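Local structure of esterase (uncultured bacterium FLS12, 4RGY) at residues A144-L153 with K207-L218; D8-L16 with L93-E102. The protein acts as an esterase of the alpha/beta-hydrolase superfamily, working at low temperature and alkaline pH, and hydrolyses ester bonds. All blocks are in the same frame, centred on the assembly; numbering follows the deposited sequence.

Contact 1 and contact 2 reach the same mixed sheet at different places. Contact 1 joins two neighbouring parallel strands, 145-149 and 207-213, in a buried setting within the sheet, while contact 2 brings the turn after edge strand 2-11 against helix 95-110 in a partly buried region bordered by other subunits. Their centres lie 25 Å apart, on opposite sides of the chain's centre. The chemistry follows the place. In contact 1 a regular ladder of backbone bonds does the joining, and the alanines and S148 of one strand lie beside larger residues of the other, with helices covering the two faces; in contact 2 a single carboxylate grips backbone N-H groups and one hydroxyl, and a leucine packs over two aromatic faces.

Contact 1. Residues A144-L153 with K207-L218; sequences AAAASLSGAL and KLYQCCGTEDFL
A145-L149 and K207-C211 form a parallel strand pair in the central sheet of the alpha/beta-hydrolase fold, buried between helices 219-232 and 247-260. Six backbone hydrogen bonds join the segments, among them S148 N to Y209 O (2.9 Å, 170° at the hydrogen). On the face of A145, A147 and Y209, A147 CB meets Y209 CB at 3.7 Å; the Y209 ring, with CG anti to the backbone N (chi1 177°), brings its edge near S148 O and touches helix 247-260, where W260 also meets it. On the opposite face L153 CD1 lies 3.7 Å from Q210 NE2, whose polar partner is N222 O.

Beyond the strands, S150 CB comes to 3.4 Å from D216 OD2. A water bridges the two residues, accepting from S150 OG, which is also bonded to W250 NE1, and from G213 N, and donating to D216 OD2 at 2.6 Å. D216 OD1 accepts from L218 N at 2.8 Å, an Asx turn. With an alanine at D216 that turn would probably be lost, leaving L218 N, H245 ND1 and the water each short of a partner. Both D216 oxygens thus receive bonds, OD2 from the water and H245, consistent with the charge-relay carboxylate of a Ser-His-Asp triad with S126.

Contact 2. Residues D8-L16 with L93-E102; sequences DFFSDVLGL and LQYWTFISEE
L14 reaches between two aromatic rings of the 93-102 segment, a methyl over a face of each. Its CD1 stands over the centre of F98, 3.9 Å from the ring centroid and 10° off the normal, while CD2 sits over Y95, displaced toward the rim, and also touches L93 CB at 3.8 Å. The F98 ring is met again at its edge by the edge of F9, CZ to CZ at 4.2 Å. V13 runs past E102 in the opposite direction and lays CG1 against T97 and the backbone of the helix start, 3.4 Å from Q94 O.

E102, extended with CG anti to the backbone N (chi1 -166°), brings its carboxylate to the chain turn. Each oxygen uses its syn lone pair: OE1 accepts from the S11 hydroxyl in a short 2.5 Å bond, OE2 from D12 N at 2.8 Å in a bent one (130°), and V13 N adds weak bonds to both. S11 OG in turn accepts from L14 N at 3.0 Å, an ST motif that fixes the hydroxyl. A water lies between D12 OD2 and E102 OE2, 4.1 Å apart, and may soften their repulsion. Closed by a G1 bulge, G15 and L16 facing S11, this is the turn of the N-terminal beta hairpin, docked on a helix flanking the alpha/beta-hydrolase sheet.

Contact 1. Residues A144-L153 with K207-L218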
ATOM      1  N   ALA A 144      29.207   5.499   8.012  1.00 15.20           N
ATOM      2  CA  ALA A 144      29.883   5.256   9.278  1.00 14.22           C
ATOM      3  C   ALA A 144      30.034   3.760   9.528  1.00 17.86           C
ATOM      4  O   ALA A 144      30.889   3.340  10.313  1.00 15.73           O
ATOM      5  CB  ALA A 144      29.107   5.899  10.406  1.00 17.52           C
ATOM      6  N   ALA A 145      29.190   2.960   8.879  1.00 16.42           N
ATOM      7  CA  ALA A 145      29.169   1.517   9.113  1.00 16.24           C
ATOM      8  C   ALA A 145      28.492   0.802   7.954  1.00 15.14           C
ATOM      9  O   ALA A 145      27.563   1.344   7.343  1.00 15.36           O
ATOM     10  CB  ALA A 145      28.454   1.197  10.410  1.00 15.78           C
ATOM     11  N   ALA A 146      28.975  -0.399   7.652  1.00 13.22           N
ATOM     12  CA  ALA A 146      28.436  -1.251   6.594  1.00 14.95           C
ATOM     13  C   ALA A 146      28.442  -2.690   7.100  1.00 13.95           C
ATOM     14  O   ALA A 146      29.445  -3.156   7.655  1.00 14.52           O
ATOM     15  CB  ALA A 146      29.262  -1.125   5.308  1.00 14.32           C
ATOM     16  N   ALA A 147      27.336  -3.402   6.902  1.00 13.88           N
ATOM     17  CA  ALA A 147      27.166  -4.740   7.457  1.00 13.10           C
ATOM     18  C   ALA A 147      26.614  -5.712   6.432  1.00 12.40           C
ATOM     19  O   ALA A 147      25.638  -5.399   5.721  1.00 13.65           O
ATOM     20  CB  ALA A 147      26.235  -4.689   8.657  1.00 13.78           C
ATOM     21  N   SER A 148      27.232  -6.888   6.352  1.00 13.97           N
ATOM     22  CA  SER A 148      26.756  -7.949   5.476  1.00 11.18           C
ATOM     23  C   SER A 148      26.246  -9.152   6.254  1.00 12.35           C
ATOM     24  O   SER A 148      26.936  -9.676   7.136  1.00 12.87           O
ATOM     25  CB  SER A 148      27.871  -8.391   4.530  1.00 12.21           C
ATOM     26  OG  SER A 148      27.517  -9.579   3.828  1.00 13.16           O
ATOM     27  N   LEU A 149      25.032  -9.593   5.922  1.00 13.34           N
ATOM     28  CA  LEU A 149      24.432 -10.776   6.538  1.00 12.23           C
ATOM     29  C   LEU A 149      24.300 -11.863   5.484  1.00 12.98           C
ATOM     30  O   LEU A 149      23.588 -11.677   4.494  1.00 12.93           O
ATOM     31  CB  LEU A 149      23.055 -10.452   7.132  1.00 14.53           C
ATOM     32  CG  LEU A 149      22.996  -9.430   8.269  1.00 12.70           C
ATOM     33  CD1 LEU A 149      23.030  -8.007   7.716  1.00 16.33           C
ATOM     34  CD2 LEU A 149      21.732  -9.626   9.094  1.00 16.78           C
ATOM     35  N   SER A 150      25.014 -12.972   5.673  1.00 13.25           N
ATOM     36  CA  SER A 150      24.989 -14.078   4.716  1.00 13.20           C
ATOM     37  C   SER A 150      25.207 -13.568   3.300  1.00 12.95           C
ATOM     38  O   SER A 150      24.432 -13.876   2.381  1.00 12.66           O
ATOM     39  CB  SER A 150      23.657 -14.821   4.813  1.00 15.25           C
ATOM     40  OG  SER A 150      23.362 -15.128   6.165  1.00 13.98           O
ATOM     41  N   GLY A 151      26.272 -12.792   3.124  1.00 11.98           N
ATOM     42  CA  GLY A 151      26.472 -12.072   1.881  1.00 12.55           C
ATOM     43  C   GLY A 151      27.019 -12.914   0.747  1.00 11.87           C
ATOM     44  O   GLY A 151      27.746 -13.890   0.969  1.00 13.84           O
ATOM     45  N   ALA A 152      26.650 -12.545  -0.476  1.00 12.20           N
ATOM     46  CA  ALA A 152      27.250 -13.129  -1.674  1.00 13.35           C
ATOM     47  C   ALA A 152      28.528 -12.344  -1.958  1.00 11.86           C
ATOM     48  O   ALA A 152      28.579 -11.490  -2.843  1.00 13.25           O
ATOM     49  CB  ALA A 152      26.277 -13.036  -2.851  1.00 13.73           C
ATOM     50  N   LEU A 153      29.556 -12.615  -1.164  1.00 13.54           N
ATOM     51  CA  LEU A 153      30.711 -11.722  -1.106  1.00 11.75           C
ATOM     52  C   LEU A 153      31.802 -11.994  -2.140  1.00 13.79           C
ATOM     53  O   LEU A 153      32.741 -11.209  -2.250  1.00 15.73           O
ATOM     54  CB  LEU A 153      31.307 -11.689   0.302  1.00 13.04           C
ATOM     55  CG  LEU A 153      30.321 -11.272   1.397  1.00 11.49           C
ATOM     56  CD1 LEU A 153      31.014 -11.048   2.738  1.00 14.31           C
ATOM     57  CD2 LEU A 153      29.562 -10.025   0.964  1.00 13.22           C
ATOM     58  N   LYS A 207      32.946   1.290  10.218  1.00 16.12           N
ATOM     59  CA  LYS A 207      32.825   0.081  11.018  1.00 15.90           C
ATOM     60  C   LYS A 207      32.292  -0.999  10.076  1.00 16.74           C
ATOM     61  O   LYS A 207      31.400  -0.721   9.267  1.00 15.36           O
ATOM     62  CB  LYS A 207      31.843   0.321  12.169  1.00 14.11           C
ATOM     63  CG  LYS A 207      32.199  -0.409  13.454  1.00 17.82           C
ATOM     64  CD  LYS A 207      31.159  -0.162  14.544  1.00 17.19           C
ATOM     65  CE  LYS A 207      31.570  -0.870  15.827  1.00 17.96           C
ATOM     66  NZ  LYS A 207      30.540  -0.725  16.885  1.00 19.72           N
ATOM     67  N   LEU A 208      32.846  -2.206  10.144  1.00 15.72           N
ATOM     68  CA  LEU A 208      32.497  -3.262   9.185  1.00 13.86           C
ATOM     69  C   LEU A 208      32.060  -4.526   9.891  1.00 14.18           C
ATOM     70  O   LEU A 208      32.692  -4.957  10.853  1.00 14.91           O
ATOM     71  CB  LEU A 208      33.688  -3.557   8.261  1.00 14.70           C
ATOM     72  CG  LEU A 208      34.090  -2.379   7.374  1.00 13.97           C
ATOM     73  CD1 LEU A 208      35.489  -2.569   6.806  1.00 16.51           C
ATOM     74  CD2 LEU A 208      33.091  -2.147   6.239  1.00 16.90           C
ATOM     75  N   TYR A 209      30.973  -5.123   9.408  1.00 14.05           N
ATOM     76  CA  TYR A 209      30.376  -6.292  10.033  1.00 13.55           C
ATOM     77  C   TYR A 209      30.120  -7.346   8.976  1.00 12.70           C
ATOM     78  O   TYR A 209      29.647  -7.040   7.875  1.00 13.12           O
ATOM     79  CB  TYR A 209      29.057  -5.906  10.742  1.00 12.47           C
ATOM     80  CG  TYR A 209      28.303  -7.058  11.376  1.00 13.21           C
ATOM     81  CD1 TYR A 209      27.515  -7.904  10.607  1.00 13.36           C
ATOM     82  CD2 TYR A 209      28.358  -7.286  12.752  1.00 16.35           C
ATOM     83  CE1 TYR A 209      26.828  -8.961  11.178  1.00 15.57           C
ATOM     84  CE2 TYR A 209      27.661  -8.338  13.335  1.00 17.02           C
ATOM     85  CZ  TYR A 209      26.903  -9.173  12.540  1.00 16.72           C
ATOM     86  OH  TYR A 209      26.214 -10.230  13.100  1.00 17.47           O
ATOM     87  N   GLN A 210      30.388  -8.590   9.331  1.00 13.71           N
ATOM     88  CA  GLN A 210      30.090  -9.722   8.470  1.00 11.50           C
ATOM     89  C   GLN A 210      29.582 -10.882   9.298  1.00 12.06           C
ATOM     90  O   GLN A 210      30.222 -11.262  10.280  1.00 13.27           O
ATOM     91  CB  GLN A 210      31.355 -10.167   7.733  1.00 13.07           C
ATOM     92  CG  GLN A 210      31.174 -11.436   6.913  1.00 12.63           C
ATOM     93  CD  GLN A 210      32.483 -12.032   6.401  1.00 14.52           C
ATOM     94  OE1 GLN A 210      33.579 -11.612   6.786  1.00 13.39           O
ATOM     95  NE2 GLN A 210      32.366 -13.018   5.530  1.00 13.45           N
ATOM     96  N   CYS A 211      28.449 -11.469   8.914  1.00 13.82           N
ATOM     97  CA  CYS A 211      28.032 -12.724   9.532  1.00 12.99           C
ATOM     98  C   CYS A 211      27.524 -13.717   8.499  1.00 12.07           C
ATOM     99  O   CYS A 211      27.170 -13.340   7.383  1.00 12.64           O
ATOM    100  CB  CYS A 211      26.982 -12.495  10.633  1.00 15.00           C
ATOM    101  SG  CYS A 211      25.287 -12.146  10.028  1.00 14.27           S
ATOM    102  N   CYS A 212      27.466 -14.985   8.880  1.00 13.65           N
ATOM    103  CA  CYS A 212      26.874 -16.009   8.017  1.00 13.75           C
ATOM    104  C   CYS A 212      26.484 -17.241   8.820  1.00 15.26           C
ATOM    105  O   CYS A 212      27.181 -17.617   9.772  1.00 15.12           O
ATOM    106  CB  CYS A 212      27.852 -16.403   6.903  1.00 13.01           C
ATOM    107  SG  CYS A 212      27.106 -17.380   5.587  1.00 15.27           S
ATOM    108  N   GLY A 213      25.367 -17.863   8.444  1.00 14.86           N
ATOM    109  CA  GLY A 213      24.987 -19.149   9.014  1.00 15.55           C
ATOM    110  C   GLY A 213      25.899 -20.244   8.481  1.00 17.21           C
ATOM    111  O   GLY A 213      26.231 -20.256   7.294  1.00 18.08           O
ATOM    112  N   THR A 214      26.297 -21.177   9.347  1.00 18.51           N
ATOM    113  CA  THR A 214      27.311 -22.164   8.973  1.00 18.80           C
ATOM    114  C   THR A 214      26.825 -23.213   7.968  1.00 19.62           C
ATOM    115  O   THR A 214      27.636 -23.948   7.400  1.00 22.52           O
ATOM    116  CB  THR A 214      27.940 -22.851  10.220  1.00 21.10           C
ATOM    117  OG1 THR A 214      26.907 -23.346  11.081  1.00 23.24           O
ATOM    118  CG2 THR A 214      28.807 -21.855  10.990  1.00 20.35           C
ATOM    119  N   GLU A 215      25.514 -23.276   7.740  1.00 19.21           N
ATOM    120  CA  GLU A 215      24.949 -24.200   6.754  1.00 18.57           C
ATOM    121  C   GLU A 215      24.468 -23.502   5.483  1.00 20.32           C
ATOM    122  O   GLU A 215      23.874 -24.129   4.611  1.00 21.92           O
ATOM    123  CB  GLU A 215      23.806 -25.022   7.362  1.00 21.84           C
ATOM    124  CG  GLU A 215      24.238 -26.007   8.445  1.00 23.98           C
ATOM    125  CD  GLU A 215      24.649 -25.315   9.725  1.00 22.11           C
ATOM    126  OE1 GLU A 215      23.821 -24.571  10.282  1.00 23.02           O
ATOM    127  OE2 GLU A 215      25.804 -25.505  10.166  1.00 26.28           O
ATOM    128  N   ASP A 216      24.741 -22.206   5.377  1.00 18.43           N
ATOM    129  CA  ASP A 216      24.380 -21.434   4.195  1.00 19.01           C
ATOM    130  C   ASP A 216      25.223 -21.899   3.019  1.00 19.55           C
ATOM    131  O   ASP A 216      26.398 -22.226   3.183  1.00 19.78           O
ATOM    132  CB  ASP A 216      24.647 -19.949   4.475  1.00 17.50           C
ATOM    133  CG  ASP A 216      23.941 -19.012   3.499  1.00 16.77           C
ATOM    134  OD1 ASP A 216      24.143 -19.142   2.276  1.00 18.57           O
ATOM    135  OD2 ASP A 216      23.183 -18.132   3.975  1.00 16.71           O
ATOM    136  N   PHE A 217      24.636 -21.928   1.825  1.00 17.64           N
ATOM    137  CA  PHE A 217      25.402 -22.270   0.630  1.00 20.52           C
ATOM    138  C   PHE A 217      26.539 -21.278   0.409  1.00 20.10           C
ATOM    139  O   PHE A 217      27.554 -21.617  -0.204  1.00 21.84           O
ATOM    140  CB  PHE A 217      24.501 -22.378  -0.613  1.00 22.15           C
ATOM    141  CG  PHE A 217      23.911 -21.072  -1.070  1.00 24.46           C
ATOM    142  CD1 PHE A 217      23.082 -20.333  -0.237  1.00 27.71           C
ATOM    143  CD2 PHE A 217      24.147 -20.609  -2.357  1.00 28.11           C
ATOM    144  CE1 PHE A 217      22.538 -19.143  -0.656  1.00 22.06           C
ATOM    145  CE2 PHE A 217      23.601 -19.423  -2.790  1.00 26.81           C
ATOM    146  CZ  PHE A 217      22.791 -18.688  -1.941  1.00 27.33           C
ATOM    147  N   LEU A 218      26.382 -20.068   0.942  1.00 18.87           N
ATOM    148  CA  LEU A 218      27.388 -19.020   0.786  1.00 17.53           C
ATOM    149  C   LEU A 218      28.436 -19.030   1.898  1.00 15.62           C
ATOM    150  O   LEU A 218      29.289 -18.138   1.953  1.00 15.92           O
ATOM    151  CB  LEU A 218      26.710 -17.644   0.735  1.00 16.42           C
ATOM    152  CG  LEU A 218      25.859 -17.394  -0.508  1.00 16.58           C
ATOM    153  CD1 LEU A 218      25.016 -16.131  -0.346  1.00 19.02           C
ATOM    154  CD2 LEU A 218      26.745 -17.313  -1.744  1.00 19.01           C
TER
HETATM  155  O   HOH W   1      28.155 -11.906   5.168  1.00 12.52           O
HETATM  156  O   HOH W   2      23.015 -17.779   6.582  1.00 16.89           O

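Contact 2. Residues D8-L16 with L93-E102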
ATOM      1  N   ASP A   8       5.875   5.383  -3.748  1.00 12.59           N
ATOM      2  CA  ASP A   8       5.929   5.107  -5.174  1.00 13.39           C
ATOM      3  C   ASP A   8       6.408   6.368  -5.879  1.00 13.05           C
ATOM      4  O   ASP A   8       5.687   7.368  -5.945  1.00 15.39           O
ATOM      5  CB  ASP A   8       4.561   4.675  -5.687  1.00 14.09           C
ATOM      6  CG  ASP A   8       4.057   3.440  -4.993  1.00 17.06           C
ATOM      7  OD1 ASP A   8       4.859   2.506  -4.817  1.00 17.80           O
ATOM      8  OD2 ASP A   8       2.871   3.410  -4.601  1.00 19.25           O
ATOM      9  N   PHE A   9       7.624   6.312  -6.418  1.00 12.66           N
ATOM     10  CA  PHE A   9       8.307   7.499  -6.911  1.00 11.89           C
ATOM     11  C   PHE A   9       8.999   7.182  -8.228  1.00 12.84           C
ATOM     12  O   PHE A   9       9.082   6.025  -8.634  1.00 13.82           O
ATOM     13  CB  PHE A   9       9.348   7.973  -5.885  1.00 13.90           C
ATOM     14  CG  PHE A   9      10.453   6.981  -5.653  1.00 13.32           C
ATOM     15  CD1 PHE A   9      10.302   5.952  -4.732  1.00 13.69           C
ATOM     16  CD2 PHE A   9      11.642   7.067  -6.363  1.00 14.59           C
ATOM     17  CE1 PHE A   9      11.317   5.023  -4.533  1.00 14.66           C
ATOM     18  CE2 PHE A   9      12.662   6.142  -6.169  1.00 14.39           C
ATOM     19  CZ  PHE A   9      12.492   5.120  -5.251  1.00 14.29           C
ATOM     20  N   PHE A  10       9.505   8.213  -8.891  1.00 13.32           N
ATOM     21  CA  PHE A  10      10.179   8.018 -10.164  1.00 12.40           C
ATOM     22  C   PHE A  10      11.684   8.110 -10.023  1.00 15.45           C
ATOM     23  O   PHE A  10      12.202   9.062  -9.425  1.00 15.35           O
ATOM     24  CB  PHE A  10       9.697   9.045 -11.204  1.00 13.70           C
ATOM     25  CG  PHE A  10      10.184   8.750 -12.596  1.00 14.56           C
ATOM     26  CD1 PHE A  10       9.540   7.800 -13.368  1.00 15.63           C
ATOM     27  CD2 PHE A  10      11.287   9.408 -13.121  1.00 16.42           C
ATOM     28  CE1 PHE A  10       9.979   7.505 -14.643  1.00 16.86           C
ATOM     29  CE2 PHE A  10      11.734   9.124 -14.403  1.00 16.31           C
ATOM     30  CZ  PHE A  10      11.069   8.173 -15.165  1.00 15.30           C
ATOM     31  N   SER A  11      12.386   7.128 -10.584  1.00 12.87           N
ATOM     32  CA  SER A  11      13.838   7.184 -10.647  1.00 14.53           C
ATOM     33  C   SER A  11      14.290   7.663 -12.021  1.00 14.84           C
ATOM     34  O   SER A  11      14.066   6.992 -13.035  1.00 14.20           O
ATOM     35  CB  SER A  11      14.467   5.822 -10.352  1.00 13.81           C
ATOM     36  OG  SER A  11      15.843   5.852 -10.702  1.00 13.82           O
ATOM     37  N   ASP A  12      14.919   8.833 -12.048  1.00 15.42           N
ATOM     38  CA  ASP A  12      15.509   9.370 -13.264  1.00 17.37           C
ATOM     39  C   ASP A  12      16.692   8.527 -13.745  1.00 15.54           C
ATOM     40  O   ASP A  12      16.879   8.328 -14.943  1.00 16.77           O
ATOM     41  CB  ASP A  12      15.948  10.818 -13.028  1.00 18.89           C
ATOM     42  CG  ASP A  12      14.781  11.787 -13.053  1.00 26.85           C
ATOM     43  OD1 ASP A  12      14.090  11.847 -14.094  1.00 31.20           O
ATOM     44  OD2 ASP A  12      14.544  12.475 -12.035  1.00 34.19           O
ATOM     45  N   VAL A  13      17.476   8.010 -12.803  1.00 13.81           N
ATOM     46  CA  VAL A  13      18.618   7.180 -13.165  1.00 14.01           C
ATOM     47  C   VAL A  13      18.180   5.886 -13.841  1.00 15.49           C
ATOM     48  O   VAL A  13      18.783   5.468 -14.830  1.00 15.16           O
ATOM     49  CB  VAL A  13      19.487   6.874 -11.933  1.00 14.95           C
ATOM     50  CG1 VAL A  13      20.468   5.733 -12.215  1.00 15.59           C
ATOM     51  CG2 VAL A  13      20.227   8.139 -11.492  1.00 17.01           C
ATOM     52  N   LEU A  14      17.134   5.256 -13.309  1.00 13.87           N
ATOM     53  CA  LEU A  14      16.634   4.003 -13.871  1.00 13.92           C
ATOM     54  C   LEU A  14      15.676   4.248 -15.030  1.00 16.52           C
ATOM     55  O   LEU A  14      15.429   3.353 -15.839  1.00 15.68           O
ATOM     56  CB  LEU A  14      15.934   3.170 -12.800  1.00 12.33           C
ATOM     57  CG  LEU A  14      16.757   2.746 -11.585  1.00 12.01           C
ATOM     58  CD1 LEU A  14      15.895   1.990 -10.575  1.00 14.02           C
ATOM     59  CD2 LEU A  14      17.922   1.884 -12.038  1.00 13.70           C
ATOM     60  N   GLY A  15      15.122   5.455 -15.099  1.00 14.02           N
ATOM     61  CA  GLY A  15      14.071   5.745 -16.062  1.00 14.22           C
ATOM     62  C   GLY A  15      12.852   4.893 -15.734  1.00 14.14           C
ATOM     63  O   GLY A  15      12.232   4.305 -16.629  1.00 13.81           O
ATOM     64  N   LEU A  16      12.501   4.818 -14.452  1.00 13.14           N
ATOM     65  CA  LEU A  16      11.491   3.854 -14.023  1.00 14.26           C
ATOM     66  C   LEU A  16      10.773   4.277 -12.759  1.00 13.75           C
ATOM     67  O   LEU A  16      11.408   4.691 -11.773  1.00 14.65           O
ATOM     68  CB  LEU A  16      12.141   2.483 -13.814  1.00 16.24           C
ATOM     69  CG  LEU A  16      11.249   1.297 -13.436  1.00 16.60           C
ATOM     70  CD1 LEU A  16      10.261   0.991 -14.540  1.00 15.50           C
ATOM     71  CD2 LEU A  16      12.117   0.075 -13.158  1.00 18.47           C
ATOM     72  N   LEU A  93      19.875  -1.791 -16.330  1.00 15.26           N
ATOM     73  CA  LEU A  93      19.767  -0.432 -15.834  1.00 14.78           C
ATOM     74  C   LEU A  93      20.870  -0.112 -14.843  1.00 13.96           C
ATOM     75  O   LEU A  93      21.600  -1.001 -14.366  1.00 13.83           O
ATOM     76  CB  LEU A  93      18.400  -0.208 -15.190  1.00 13.89           C
ATOM     77  CG  LEU A  93      17.211  -0.558 -16.093  1.00 13.97           C
ATOM     78  CD1 LEU A  93      15.878  -0.355 -15.361  1.00 14.45           C
ATOM     79  CD2 LEU A  93      17.249   0.266 -17.370  1.00 17.29           C
ATOM     80  N   GLN A  94      20.972   1.168 -14.518  1.00 14.00           N
ATOM     81  CA  GLN A  94      22.075   1.672 -13.714  1.00 15.02           C
ATOM     82  C   GLN A  94      21.777   1.608 -12.223  1.00 14.43           C
ATOM     83  O   GLN A  94      21.626   2.633 -11.560  1.00 12.90           O
ATOM     84  CB  GLN A  94      22.414   3.101 -14.147  1.00 16.88           C
ATOM     85  CG  GLN A  94      22.869   3.196 -15.602  1.00 18.73           C
ATOM     86  CD  GLN A  94      24.253   2.617 -15.835  1.00 24.63           C
ATOM     87  OE1 GLN A  94      24.405   1.440 -16.179  1.00 26.15           O
ATOM     88  NE2 GLN A  94      25.275   3.446 -15.655  1.00 30.95           N
ATOM     89  N   TYR A  95      21.718   0.388 -11.693  1.00 13.53           N
ATOM     90  CA  TYR A  95      21.318   0.192 -10.298  1.00 12.99           C
ATOM     91  C   TYR A  95      22.359   0.619  -9.252  1.00 11.62           C
ATOM     92  O   TYR A  95      21.998   0.931  -8.127  1.00 13.42           O
ATOM     93  CB  TYR A  95      20.894  -1.251 -10.058  1.00 12.80           C
ATOM     94  CG  TYR A  95      19.587  -1.628 -10.726  1.00 12.66           C
ATOM     95  CD1 TYR A  95      18.373  -1.396 -10.099  1.00 13.65           C
ATOM     96  CD2 TYR A  95      19.582  -2.235 -11.973  1.00 15.41           C
ATOM     97  CE1 TYR A  95      17.177  -1.759 -10.712  1.00 14.96           C
ATOM     98  CE2 TYR A  95      18.411  -2.603 -12.581  1.00 15.81           C
ATOM     99  CZ  TYR A  95      17.219  -2.369 -11.942  1.00 14.94           C
ATOM    100  OH  TYR A  95      16.051  -2.741 -12.573  1.00 20.66           O
ATOM    101  N   TRP A  96      23.639   0.629  -9.620  1.00 12.78           N
ATOM    102  CA  TRP A  96      24.668   1.154  -8.718  1.00 12.29           C
ATOM    103  C   TRP A  96      24.584   2.671  -8.595  1.00 12.80           C
ATOM    104  O   TRP A  96      24.637   3.212  -7.483  1.00 12.89           O
ATOM    105  CB  TRP A  96      26.062   0.771  -9.201  1.00 12.21           C
ATOM    106  CG  TRP A  96      27.163   1.522  -8.487  1.00 12.39           C
ATOM    107  CD1 TRP A  96      27.982   2.475  -9.029  1.00 14.30           C
ATOM    108  CD2 TRP A  96      27.582   1.366  -7.117  1.00 12.82           C
ATOM    109  NE1 TRP A  96      28.876   2.925  -8.084  1.00 13.97           N
ATOM    110  CE2 TRP A  96      28.654   2.265  -6.905  1.00 14.31           C
ATOM    111  CE3 TRP A  96      27.138   0.577  -6.045  1.00 12.67           C
ATOM    112  CZ2 TRP A  96      29.304   2.380  -5.673  1.00 13.91           C
ATOM    113  CZ3 TRP A  96      27.791   0.686  -4.824  1.00 14.61           C
ATOM    114  CH2 TRP A  96      28.862   1.586  -4.649  1.00 15.53           C
ATOM    115  N   THR A  97      24.432   3.365  -9.719  1.00 12.66           N
ATOM    116  CA  THR A  97      24.284   4.808  -9.652  1.00 12.52           C
ATOM    117  C   THR A  97      22.991   5.148  -8.901  1.00 12.80           C
ATOM    118  O   THR A  97      22.933   6.109  -8.130  1.00 14.26           O
ATOM    119  CB  THR A  97      24.340   5.446 -11.053  1.00 12.79           C
ATOM    120  OG1 THR A  97      25.649   5.226 -11.597  1.00 14.57           O
ATOM    121  CG2 THR A  97      24.091   6.949 -10.995  1.00 14.70           C
ATOM    122  N   PHE A  98      21.960   4.331  -9.097  1.00 12.05           N
ATOM    123  CA  PHE A  98      20.723   4.501  -8.356  1.00 11.85           C
ATOM    124  C   PHE A  98      20.954   4.344  -6.850  1.00 13.32           C
ATOM    125  O   PHE A  98      20.617   5.237  -6.060  1.00 13.81           O
ATOM    126  CB  PHE A  98      19.684   3.481  -8.844  1.00 13.21           C
ATOM    127  CG  PHE A  98      18.433   3.440  -8.008  1.00 11.80           C
ATOM    128  CD1 PHE A  98      17.552   4.524  -7.985  1.00 13.29           C
ATOM    129  CD2 PHE A  98      18.130   2.312  -7.251  1.00 12.59           C
ATOM    130  CE1 PHE A  98      16.397   4.486  -7.222  1.00 15.01           C
ATOM    131  CE2 PHE A  98      16.970   2.266  -6.488  1.00 14.87           C
ATOM    132  CZ  PHE A  98      16.102   3.355  -6.474  1.00 15.31           C
ATOM    133  N   ILE A  99      21.517   3.213  -6.431  1.00 13.71           N
ATOM    134  CA  ILE A  99      21.621   2.952  -5.001  1.00 12.87           C
ATOM    135  C   ILE A  99      22.628   3.876  -4.301  1.00 13.98           C
ATOM    136  O   ILE A  99      22.439   4.243  -3.138  1.00 14.30           O
ATOM    137  CB  ILE A  99      21.910   1.457  -4.690  1.00 12.74           C
ATOM    138  CG1 ILE A  99      21.549   1.119  -3.243  1.00 15.21           C
ATOM    139  CG2 ILE A  99      23.372   1.086  -4.994  1.00 13.60           C
ATOM    140  CD1 ILE A  99      20.063   1.171  -2.939  1.00 14.14           C
ATOM    141  N   SER A 100      23.683   4.270  -5.011  1.00 13.77           N
ATOM    142  CA  SER A 100      24.766   5.025  -4.374  1.00 13.87           C
ATOM    143  C   SER A 100      24.595   6.539  -4.467  1.00 15.50           C
ATOM    144  O   SER A 100      25.206   7.279  -3.691  1.00 18.88           O
ATOM    145  CB  SER A 100      26.121   4.625  -4.971  1.00 15.52           C
ATOM    146  OG  SER A 100      26.225   5.037  -6.327  1.00 15.63           O
ATOM    147  N   GLU A 101      23.771   7.002  -5.404  1.00 14.94           N
ATOM    148  CA  GLU A 101      23.616   8.438  -5.633  1.00 18.26           C
ATOM    149  C   GLU A 101      22.163   8.900  -5.528  1.00 15.65           C
ATOM    150  O   GLU A 101      21.805   9.682  -4.641  1.00 16.99           O
ATOM    151  CB  GLU A 101      24.200   8.837  -6.993  1.00 17.87           C
ATOM    152  CG  GLU A 101      25.664   8.446  -7.215  1.00 20.69           C
ATOM    153  CD  GLU A 101      26.628   9.289  -6.406  1.00 25.37           C
ATOM    154  OE1 GLU A 101      26.218  10.367  -5.924  1.00 28.54           O
ATOM    155  OE2 GLU A 101      27.796   8.874  -6.250  1.00 26.63           O
ATOM    156  N   GLU A 102      21.319   8.425  -6.440  1.00 14.35           N
ATOM    157  CA  GLU A 102      19.963   8.952  -6.536  1.00 15.13           C
ATOM    158  C   GLU A 102      19.066   8.579  -5.365  1.00 14.26           C
ATOM    159  O   GLU A 102      18.325   9.414  -4.840  1.00 13.79           O
ATOM    160  CB  GLU A 102      19.296   8.528  -7.837  1.00 15.35           C
ATOM    161  CG  GLU A 102      18.031   9.330  -8.107  1.00 15.81           C
ATOM    162  CD  GLU A 102      17.234   8.814  -9.275  1.00 19.72           C
ATOM    163  OE1 GLU A 102      17.255   7.596  -9.527  1.00 19.52           O
ATOM    164  OE2 GLU A 102      16.568   9.636  -9.936  1.00 26.93           O
TER
HETATM  165  O   HOH W   3      14.271  11.094  -9.830  1.00 30.66           O
HETATM  166  O   HOH W   4      19.418   3.032 -15.966  1.00 15.60           O